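Glucosamine-6-phosphate deaminase (Thermotoga maritima, PDB 1J5X) is a SIS-domain protein of alpha/beta fold whose single chain holds two parallel beta sheets. Local coordinates at residues A[25-30]-A[308-313]; A[105-110]-A[169-174]; A[151-156]-A[160-165]. All blocks are in the same frame, centred on the assembly; numbering follows the deposited sequence.

How the contacts relate
The three contacts lie close together around helix 162-179. Along the chain they are nested: contact 3 closes a short loop, contact 2 encloses it, and contact 1 spans both, joining a helix near the N-terminus to a loop late in the chain. Contacts 2 and 3 share helix 162-179 and belong to the SIS domain, their centres about 11 Å apart; Arg109 and Glu155 form a salt bridge between them. The centre of contact 1 is about 10 Å from that of contact 3 and about 14 Å from that of contact 2. The same helix thus meets the five-stranded parallel sheet, its own preceding loop and the packing of helix 27-35.

Contact 1 of 3, residues A[25-30]-A[308-313]; sequences NELKKF and AFLRTV
Leu27, in the first turn of helix 27-35, faces Phe309 and Leu310 across a wide backbone gap: the nearest CA atoms, those of Leu27 and Leu310, are 10.2 Å apart. Glu26 occupies the N-cap position, and Glu26 O accepts the amide of Phe30, closing the first turn of the helix. Across the gap, residues 310-313 form a type I beta turn, with Val313 N bonded to Leu310 O, leading into helix 313-326. Only side chains bridge the two segments, and the meeting is small and wholly apolar. One methyl does the touching: CD2 of Leu27 lies 4.0 Å from Leu310 CD2 and 4.1 Å from Phe309 CE2. It approaches the phenyl ring at its edge, near the ring plane. The Leu27 side chain swings away from its own amide, with CG anti to N (chi1 -171°), which carries the methyl out from the helix toward the turn.

This is helix-to-loop packing: it ties the N-terminal helix 27-35 to the loop between strand 289-293 and helix 313-326, with helices 162-179 and 184-205 close by. Leu27 also rests on Met166 and Ser193, while Phe309 reaches Phe186 and Leu189. Within its own segment Leu310 CG sits over one face of the Phe309 ring, 3.6 Å from its plane and nearer the ring's margin than its centre.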
loop_
_atom_site.group_PDB
_atom_site.type_symbol
_atom_site.label_atom_id
_atom_site.label_comp_id
_atom_site.label_asym_id
_atom_site.label_seq_id
_atom_site.Cartn_x
_atom_site.Cartn_y
_atom_site.Cartn_z
ATOM N N ASN A 25 -2.857 -8.527 15.431
ATOM C CA ASN A 25 -3.577 -9.671 15.980
ATOM C C ASN A 25 -4.079 -10.786 15.098
ATOM O O ASN A 25 -4.254 -11.911 15.557
ATOM C CB ASN A 25 -4.786 -9.172 16.812
ATOM C CG ASN A 25 -4.354 -8.332 18.003
ATOM O OD1 ASN A 25 -3.382 -8.674 18.687
ATOM N ND2 ASN A 25 -5.074 -7.242 18.269
ATOM N N GLU A 26 -4.331 -10.501 13.834
ATOM C CA GLU A 26 -4.923 -11.514 12.990
ATOM C C GLU A 26 -4.129 -11.918 11.755
ATOM O O GLU A 26 -4.535 -12.793 11.002
ATOM C CB GLU A 26 -6.303 -11.004 12.548
ATOM C CG GLU A 26 -7.086 -10.379 13.736
ATOM C CD GLU A 26 -8.586 -10.127 13.444
ATOM O OE1 GLU A 26 -8.959 -9.970 12.251
ATOM O OE2 GLU A 26 -9.401 -10.066 14.415
ATOM N N LEU A 27 -3.007 -11.270 11.553
ATOM C CA LEU A 27 -2.226 -11.528 10.341
ATOM C C LEU A 27 -1.724 -12.958 10.219
ATOM O O LEU A 27 -1.813 -13.552 9.161
ATOM C CB LEU A 27 -1.052 -10.538 10.282
ATOM C CG LEU A 27 -0.247 -10.516 8.973
ATOM C CD1 LEU A 27 -1.183 -10.035 7.784
ATOM C CD2 LEU A 27 0.935 -9.549 9.185
ATOM N N LYS A 28 -1.193 -13.503 11.311
ATOM C CA LYS A 28 -0.693 -14.873 11.252
ATOM C C LYS A 28 -1.778 -15.858 10.893
ATOM O O LYS A 28 -1.611 -16.787 10.089
ATOM C CB LYS A 28 -0.012 -15.260 12.575
ATOM C CG LYS A 28 0.641 -16.657 12.535
ATOM C CD LYS A 28 1.602 -16.825 13.726
ATOM C CE LYS A 28 2.357 -18.163 13.725
ATOM N NZ LYS A 28 1.558 -19.281 14.330
ATOM N N LYS A 29 -2.946 -15.661 11.493
ATOM C CA LYS A 29 -4.052 -16.542 11.174
ATOM C C LYS A 29 -4.446 -16.461 9.704
ATOM O O LYS A 29 -4.700 -17.472 9.052
ATOM C CB LYS A 29 -5.260 -16.149 12.044
ATOM C CG LYS A 29 -6.528 -16.932 11.785
ATOM C CD LYS A 29 -7.568 -16.469 12.844
ATOM C CE LYS A 29 -8.880 -17.242 12.787
ATOM N NZ LYS A 29 -9.876 -16.535 13.643
ATOM N N PHE A 30 -4.517 -15.233 9.197
ATOM C CA PHE A 30 -4.881 -15.021 7.819
ATOM C C PHE A 30 -3.790 -15.665 6.951
ATOM O O PHE A 30 -4.073 -16.349 5.973
ATOM C CB PHE A 30 -4.952 -13.510 7.530
ATOM C CG PHE A 30 -4.944 -13.180 6.070
ATOM C CD1 PHE A 30 -6.077 -13.351 5.295
ATOM C CD2 PHE A 30 -3.751 -12.712 5.452
ATOM C CE1 PHE A 30 -6.072 -13.065 3.903
ATOM C CE2 PHE A 30 -3.716 -12.425 4.069
ATOM C CZ PHE A 30 -4.873 -12.598 3.286
ATOM N N ALA A 308 7.413 -5.095 2.178
ATOM C CA ALA A 308 6.448 -4.104 1.689
ATOM C C ALA A 308 5.072 -4.269 2.307
ATOM O O ALA A 308 4.440 -3.243 2.609
ATOM C CB ALA A 308 6.342 -4.129 0.146
ATOM N N PHE A 309 4.640 -5.516 2.550
ATOM C CA PHE A 309 3.300 -5.723 3.093
ATOM C C PHE A 309 3.101 -5.246 4.554
ATOM O O PHE A 309 1.958 -5.160 5.057
ATOM C CB PHE A 309 2.874 -7.164 2.908
ATOM C CG PHE A 309 3.525 -8.119 3.877
ATOM C CD1 PHE A 309 4.767 -8.693 3.567
ATOM C CD2 PHE A 309 2.915 -8.421 5.119
ATOM C CE1 PHE A 309 5.382 -9.551 4.492
ATOM C CE2 PHE A 309 3.511 -9.264 6.034
ATOM C CZ PHE A 309 4.761 -9.844 5.733
ATOM N N LEU A 310 4.190 -4.951 5.256
ATOM C CA LEU A 310 4.080 -4.414 6.599
ATOM C C LEU A 310 4.375 -2.906 6.623
ATOM O O LEU A 310 4.092 -2.231 7.611
ATOM C CB LEU A 310 5.130 -5.033 7.499
ATOM C CG LEU A 310 5.079 -6.525 7.841
ATOM C CD1 LEU A 310 6.356 -6.904 8.648
ATOM C CD2 LEU A 310 3.823 -6.778 8.716
ATOM N N ARG A 311 5.006 -2.372 5.572
ATOM C CA ARG A 311 5.491 -1.012 5.695
ATOM C C ARG A 311 4.554 0.180 5.669
ATOM O O ARG A 311 5.031 1.306 5.803
ATOM C CB ARG A 311 6.685 -0.760 4.758
ATOM C CG ARG A 311 8.025 -1.468 5.285
ATOM C CD ARG A 311 9.055 -1.513 4.152
ATOM N NE ARG A 311 10.404 -1.937 4.601
ATOM C CZ ARG A 311 11.369 -1.084 4.934
ATOM N NH1 ARG A 311 11.152 0.244 4.880
ATOM N NH2 ARG A 311 12.589 -1.566 5.302
ATOM N N THR A 312 3.277 -0.059 5.447
ATOM C CA THR A 312 2.327 1.084 5.566
ATOM C C THR A 312 1.803 1.163 7.022
ATOM O O THR A 312 1.146 2.122 7.408
ATOM C CB THR A 312 1.109 1.016 4.590
ATOM O OG1 THR A 312 0.277 -0.103 4.859
ATOM C CG2 THR A 312 1.615 0.952 3.132
ATOM N N VAL A 313 2.116 0.184 7.838
ATOM C CA VAL A 313 1.636 0.205 9.232
ATOM C C VAL A 313 2.087 1.473 9.990
ATOM O O VAL A 313 1.275 2.123 10.667
ATOM C CB VAL A 313 2.105 -1.072 9.976
ATOM C CG1 VAL A 313 1.825 -0.962 11.490
ATOM C CG2 VAL A 313 1.376 -2.267 9.437
#

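Contact 2 of 3, residues A[105-110]-A[169-174]; sequences FLFSRT and LSLMFL
Leu171 of helix 162-179 presents its two methyl groups to two phenylalanines of strand 102-107. The nearer approach is by CD1, which sits 3.5 Å from Phe107 CE2 and 3.7 Å from Phe107 CZ, at the edge of that ring and near its plane. The other methyl, CD2, comes to 4.3 Å from Phe105 CE2, meeting the second ring obliquely. One branched side chain therefore serves both aromatic residues, each methyl having its own ring. Phe107 and Leu171 point at each other from opposite directions, and the meeting is made by the outer carbons of the ring and the end of the leucine.

Behind this first shell stand the strand and the helix. Phe105 and Phe107 are alternate residues of an extended strand, so both side chains emerge on the same side of the sheet, while Leu106 between them turns to the other side and packs on Val116, Ala119 and Leu123 of helix 114-125. The arrangement is that of a three-layer alpha/beta/alpha sandwich, as in SIS domains, in which helices cover both faces of a parallel sheet. Strand 102-107 is central among the five strands, its backbone bonded to the neighbours on either side, through Leu56 and Val58 and through Ile131 and Ile133.

Leu171 keeps CG beside its own amide (chi1 -59°), and its extended second torsion (chi2 -179°) helps direct the methyls toward the strand. Farther out, the Phe105 ring stacks on that of Phe57, Phe107 touches Ser63, and Leu171 also leans on Ile70 of helix 62-78. The helix itself is carried past the contact by regular backbone bonds, among them Leu174 N to Ser170 O at 2.9 Å.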
loop_
_atom_site.group_PDB
_atom_site.type_symbol
_atom_site.label_atom_id
_atom_site.label_comp_id
_atom_site.label_asym_id
_atom_site.label_seq_id
_atom_site.Cartn_x
_atom_site.Cartn_y
_atom_site.Cartn_z
ATOM N N PHE A 105 -5.213 -7.694 -13.330
ATOM C CA PHE A 105 -5.715 -7.860 -11.969
ATOM C C PHE A 105 -6.497 -6.558 -11.736
ATOM O O PHE A 105 -5.965 -5.447 -11.865
ATOM C CB PHE A 105 -4.610 -7.939 -10.909
ATOM C CG PHE A 105 -3.845 -9.253 -10.892
ATOM C CD1 PHE A 105 -2.922 -9.574 -11.912
ATOM C CD2 PHE A 105 -3.997 -10.120 -9.821
ATOM C CE1 PHE A 105 -2.159 -10.775 -11.821
ATOM C CE2 PHE A 105 -3.246 -11.293 -9.733
ATOM C CZ PHE A 105 -2.334 -11.608 -10.734
ATOM N N LEU A 106 -7.777 -6.702 -11.397
ATOM C CA LEU A 106 -8.674 -5.539 -11.117
ATOM C C LEU A 106 -8.945 -5.511 -9.581
ATOM O O LEU A 106 -9.319 -6.534 -9.008
ATOM C CB LEU A 106 -10.006 -5.745 -11.878
ATOM C CG LEU A 106 -10.127 -5.497 -13.388
ATOM C CD1 LEU A 106 -10.266 -4.043 -13.658
ATOM C CD2 LEU A 106 -8.929 -6.092 -14.128
ATOM N N PHE A 107 -8.714 -4.377 -8.926
ATOM C CA PHE A 107 -8.869 -4.270 -7.482
ATOM C C PHE A 107 -10.018 -3.352 -7.074
ATOM O O PHE A 107 -10.086 -2.212 -7.508
ATOM C CB PHE A 107 -7.621 -3.664 -6.838
ATOM C CG PHE A 107 -6.352 -4.451 -7.063
ATOM C CD1 PHE A 107 -5.698 -4.397 -8.287
ATOM C CD2 PHE A 107 -5.830 -5.258 -6.038
ATOM C CE1 PHE A 107 -4.527 -5.154 -8.499
ATOM C CE2 PHE A 107 -4.639 -6.034 -6.220
ATOM C CZ PHE A 107 -3.987 -5.980 -7.466
ATOM N N SER A 108 -10.893 -3.859 -6.227
ATOM C CA SER A 108 -11.983 -2.996 -5.682
ATOM C C SER A 108 -12.386 -3.765 -4.416
ATOM O O SER A 108 -12.957 -4.842 -4.514
ATOM C CB SER A 108 -13.199 -2.924 -6.635
ATOM O OG SER A 108 -14.273 -2.261 -5.896
ATOM N N ARG A 109 -12.062 -3.194 -3.279
ATOM C CA ARG A 109 -12.353 -3.826 -1.986
ATOM C C ARG A 109 -13.842 -4.179 -1.892
ATOM O O ARG A 109 -14.183 -5.329 -1.625
ATOM C CB ARG A 109 -11.980 -2.867 -0.876
ATOM C CG ARG A 109 -12.306 -3.402 0.540
ATOM C CD ARG A 109 -11.775 -2.461 1.605
ATOM N NE ARG A 109 -12.211 -1.070 1.439
ATOM C CZ ARG A 109 -12.321 -0.198 2.439
ATOM N NH1 ARG A 109 -12.048 -0.575 3.677
ATOM N NH2 ARG A 109 -12.637 1.070 2.199
ATOM N N THR A 110 -14.721 -3.190 -2.129
ATOM C CA THR A 110 -16.187 -3.463 -2.025
ATOM C C THR A 110 -16.675 -4.237 -3.240
ATOM O O THR A 110 -17.750 -4.871 -3.237
ATOM C CB THR A 110 -17.051 -2.150 -1.917
ATOM O OG1 THR A 110 -16.932 -1.413 -3.135
ATOM C CG2 THR A 110 -16.633 -1.292 -0.709
ATOM N N LEU A 169 0.451 -8.899 0.769
ATOM C CA LEU A 169 1.152 -10.099 1.224
ATOM C C LEU A 169 0.756 -11.278 0.370
ATOM O O LEU A 169 1.603 -12.075 -0.102
ATOM C CB LEU A 169 0.784 -10.383 2.656
ATOM C CG LEU A 169 1.080 -11.797 3.157
ATOM C CD1 LEU A 169 2.621 -11.995 3.137
ATOM C CD2 LEU A 169 0.605 -11.917 4.597
ATOM N N SER A 170 -0.547 -11.446 0.155
ATOM C CA SER A 170 -0.984 -12.589 -0.636
ATOM C C SER A 170 -0.457 -12.626 -2.073
ATOM O O SER A 170 -0.054 -13.701 -2.570
ATOM C CB SER A 170 -2.552 -12.656 -0.709
ATOM O OG SER A 170 -3.106 -12.602 0.598
ATOM N N LEU A 171 -0.468 -11.485 -2.756
ATOM C CA LEU A 171 -0.045 -11.453 -4.137
ATOM C C LEU A 171 1.488 -11.534 -4.199
ATOM O O LEU A 171 1.955 -12.102 -5.139
ATOM C CB LEU A 171 -0.553 -10.186 -4.865
ATOM C CG LEU A 171 -2.086 -10.047 -4.875
ATOM C CD1 LEU A 171 -2.500 -8.766 -5.635
ATOM C CD2 LEU A 171 -2.679 -11.272 -5.472
HETATM N N MSE A 172 2.218 -10.969 -3.232
HETATM C CA MSE A 172 3.707 -11.100 -3.292
HETATM C C MSE A 172 4.023 -12.592 -3.147
HETATM O O MSE A 172 4.826 -13.180 -3.890
HETATM C CB MSE A 172 4.330 -10.321 -2.166
HETATM C CG MSE A 172 4.189 -8.842 -2.391
HETATM SE SE MSE A 172 5.004 -7.823 -0.934
HETATM C CE MSE A 172 6.893 -7.983 -1.448
ATOM N N PHE A 173 3.397 -13.219 -2.155
ATOM C CA PHE A 173 3.616 -14.662 -1.917
ATOM C C PHE A 173 3.267 -15.484 -3.146
ATOM O O PHE A 173 4.022 -16.389 -3.571
ATOM C CB PHE A 173 2.818 -15.066 -0.642
ATOM C CG PHE A 173 2.966 -16.519 -0.232
ATOM C CD1 PHE A 173 2.240 -17.508 -0.867
ATOM C CD2 PHE A 173 3.801 -16.866 0.803
ATOM C CE1 PHE A 173 2.328 -18.848 -0.477
ATOM C CE2 PHE A 173 3.899 -18.240 1.215
ATOM C CZ PHE A 173 3.164 -19.199 0.569
ATOM N N LEU A 174 2.132 -15.193 -3.750
ATOM C CA LEU A 174 1.715 -15.880 -4.978
ATOM C C LEU A 174 2.747 -15.715 -6.137
ATOM O O LEU A 174 3.051 -16.663 -6.916
ATOM C CB LEU A 174 0.357 -15.315 -5.420
ATOM C CG LEU A 174 -0.298 -15.873 -6.690
ATOM C CD1 LEU A 174 -1.752 -15.509 -6.804
ATOM C CD2 LEU A 174 0.352 -15.264 -7.836
#

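Contact 3 of 3, residues A[151-156]-A[160-165]; sequences FPVREE and MTKSFS
Glu155 sends its side chain from the loop after strand 147-150 into the start of helix 162-179. Its CB points toward the helix, and CG stands anti to the backbone N (chi1 -171°), so that the extended chain carries the carboxylate carbon CD to 3.5 Å from Ser163 CB. At the tip the two oxygens divide the work. OE1 receives the hydroxyl of Ser163, OG to OE1 2.6 Å, on the syn side and 35° out of the carboxylate plane; Arg109 NH1 forms a salt bridge with the same oxygen, and Met160 CG comes to 3.5 Å from it. OE2 accepts two backbone amides, Thr161 N at 2.8 Å and Ser163 N at 2.9 Å, both well out of the carboxylate plane, Thr161 N by 45° on one face and Ser163 N on the other.

Strand 147-150 is an outermost strand of the five-stranded parallel SIS-domain sheet, and Glu155 ties the loop that follows it to the N-terminus of helix 162-179, where Thr161 is the N-cap. Two amides, a hydroxyl and Arg109 grip the carboxylate and fix its rotation.

Beside this centre, Val153 and Lys162 run antiparallel alongside one another, although the exact placing of Lys162 CE is doubtful. The Lys162 ammonium forms a salt bridge with Asp22 and a weak bond to a water that also accepts from Arg154 N. Glu19, from helix 15-25, touches both Glu155 and Thr161.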
loop_
_atom_site.group_PDB
_atom_site.type_symbol
_atom_site.label_atom_id
_atom_site.label_comp_id
_atom_site.label_asym_id
_atom_site.label_seq_id
_atom_site.Cartn_x
_atom_site.Cartn_y
_atom_site.Cartn_z
ATOM N N PHE A 151 -11.039 -12.278 -1.077
ATOM C CA PHE A 151 -10.210 -12.415 0.120
ATOM C C PHE A 151 -11.055 -12.510 1.356
ATOM O O PHE A 151 -11.961 -11.697 1.547
ATOM C CB PHE A 151 -9.279 -11.240 0.274
ATOM C CG PHE A 151 -8.132 -11.304 -0.676
ATOM C CD1 PHE A 151 -8.356 -11.147 -2.036
ATOM C CD2 PHE A 151 -6.875 -11.624 -0.207
ATOM C CE1 PHE A 151 -7.351 -11.326 -2.968
ATOM C CE2 PHE A 151 -5.813 -11.804 -1.133
ATOM C CZ PHE A 151 -6.082 -11.658 -2.525
ATOM N N PRO A 152 -10.737 -13.468 2.225
ATOM C CA PRO A 152 -11.500 -13.658 3.461
ATOM C C PRO A 152 -11.007 -12.676 4.489
ATOM O O PRO A 152 -10.366 -13.030 5.482
ATOM C CB PRO A 152 -11.235 -15.130 3.786
ATOM C CG PRO A 152 -9.740 -15.308 3.374
ATOM C CD PRO A 152 -9.749 -14.550 2.006
ATOM N N VAL A 153 -11.284 -11.405 4.239
ATOM C CA VAL A 153 -10.819 -10.349 5.130
ATOM C C VAL A 153 -12.022 -9.473 5.473
ATOM O O VAL A 153 -12.740 -9.024 4.554
ATOM C CB VAL A 153 -9.805 -9.449 4.405
ATOM C CG1 VAL A 153 -9.425 -8.273 5.226
ATOM C CG2 VAL A 153 -8.540 -10.269 4.022
ATOM N N ARG A 154 -12.251 -9.229 6.756
ATOM C CA ARG A 154 -13.363 -8.325 7.116
ATOM C C ARG A 154 -12.828 -6.970 7.399
ATOM O O ARG A 154 -12.107 -6.791 8.351
ATOM C CB ARG A 154 -14.103 -8.814 8.369
ATOM C CG ARG A 154 -15.244 -9.739 8.047
ATOM C CD ARG A 154 -16.334 -9.838 9.178
ATOM N NE ARG A 154 -17.444 -10.698 8.741
ATOM C CZ ARG A 154 -17.450 -12.042 8.741
ATOM N NH1 ARG A 154 -16.395 -12.740 9.178
ATOM N NH2 ARG A 154 -18.522 -12.694 8.270
ATOM N N GLU A 155 -13.129 -6.004 6.551
ATOM C CA GLU A 155 -12.673 -4.679 6.809
ATOM C C GLU A 155 -13.875 -3.771 6.489
ATOM O O GLU A 155 -14.376 -3.741 5.349
ATOM C CB GLU A 155 -11.481 -4.326 5.941
ATOM C CG GLU A 155 -10.850 -3.031 6.320
ATOM C CD GLU A 155 -9.717 -2.646 5.351
ATOM O OE1 GLU A 155 -9.995 -2.335 4.169
ATOM O OE2 GLU A 155 -8.552 -2.654 5.799
ATOM N N GLU A 156 -14.301 -3.074 7.541
ATOM C CA GLU A 156 -15.463 -2.169 7.593
ATOM C C GLU A 156 -15.251 -0.692 7.480
ATOM O O GLU A 156 -16.146 0.041 7.022
ATOM C CB GLU A 156 -16.149 -2.344 8.949
ATOM C CG GLU A 156 -16.586 -3.704 9.233
ATOM C CD GLU A 156 -17.530 -4.111 8.229
ATOM O OE1 GLU A 156 -18.279 -3.217 7.735
ATOM O OE2 GLU A 156 -17.547 -5.309 7.919
HETATM N N MSE A 160 -8.951 2.142 4.076
HETATM C CA MSE A 160 -8.357 0.819 3.961
HETATM C C MSE A 160 -7.116 0.766 4.820
HETATM O O MSE A 160 -6.289 1.677 4.792
HETATM C CB MSE A 160 -7.995 0.524 2.494
HETATM C CG MSE A 160 -9.172 -0.009 1.749
HETATM SE SE MSE A 160 -8.778 -0.207 -0.197
HETATM C CE MSE A 160 -7.096 -1.152 0.093
ATOM N N THR A 161 -6.974 -0.333 5.583
ATOM C CA THR A 161 -5.836 -0.481 6.450
ATOM C C THR A 161 -5.280 -1.881 6.213
ATOM O O THR A 161 -4.432 -2.084 5.312
ATOM C CB THR A 161 -6.219 -0.252 8.007
ATOM O OG1 THR A 161 -7.328 -1.089 8.386
ATOM C CG2 THR A 161 -6.585 1.211 8.232
ATOM N N LYS A 162 -5.774 -2.835 6.974
ATOM C CA LYS A 162 -5.306 -4.225 6.892
ATOM C C LYS A 162 -5.533 -4.886 5.541
ATOM O O LYS A 162 -4.773 -5.760 5.156
ATOM C CB LYS A 162 -6.004 -5.077 7.965
ATOM C CG LYS A 162 -7.487 -5.300 7.740
ATOM C CD LYS A 162 -8.067 -6.045 8.975
ATOM C CE LYS A 162 -9.345 -6.815 8.693
ATOM N NZ LYS A 162 -9.920 -7.528 9.903
ATOM N N SER A 163 -6.555 -4.463 4.797
ATOM C CA SER A 163 -6.810 -5.097 3.512
ATOM C C SER A 163 -5.656 -4.814 2.528
ATOM O O SER A 163 -5.346 -5.668 1.693
ATOM C CB SER A 163 -8.142 -4.607 2.872
ATOM O OG SER A 163 -8.126 -3.234 2.620
ATOM N N PHE A 164 -5.045 -3.653 2.645
ATOM C CA PHE A 164 -3.939 -3.337 1.721
ATOM C C PHE A 164 -2.785 -4.353 2.018
ATOM O O PHE A 164 -2.279 -5.068 1.130
ATOM C CB PHE A 164 -3.468 -1.906 1.990
ATOM C CG PHE A 164 -2.251 -1.494 1.188
ATOM C CD1 PHE A 164 -0.958 -1.837 1.620
ATOM C CD2 PHE A 164 -2.404 -0.767 0.009
ATOM C CE1 PHE A 164 0.143 -1.466 0.909
ATOM C CE2 PHE A 164 -1.276 -0.384 -0.745
ATOM C CZ PHE A 164 -0.016 -0.727 -0.293
ATOM N N SER A 165 -2.428 -4.429 3.289
ATOM C CA SER A 165 -1.321 -5.306 3.699
ATOM C C SER A 165 -1.613 -6.745 3.413
ATOM O O SER A 165 -0.759 -7.493 2.905
ATOM C CB SER A 165 -1.058 -5.152 5.197
ATOM O OG SER A 165 -0.699 -3.803 5.502
HETATM O O HOH W 1 -10.935 -10.555 8.721
#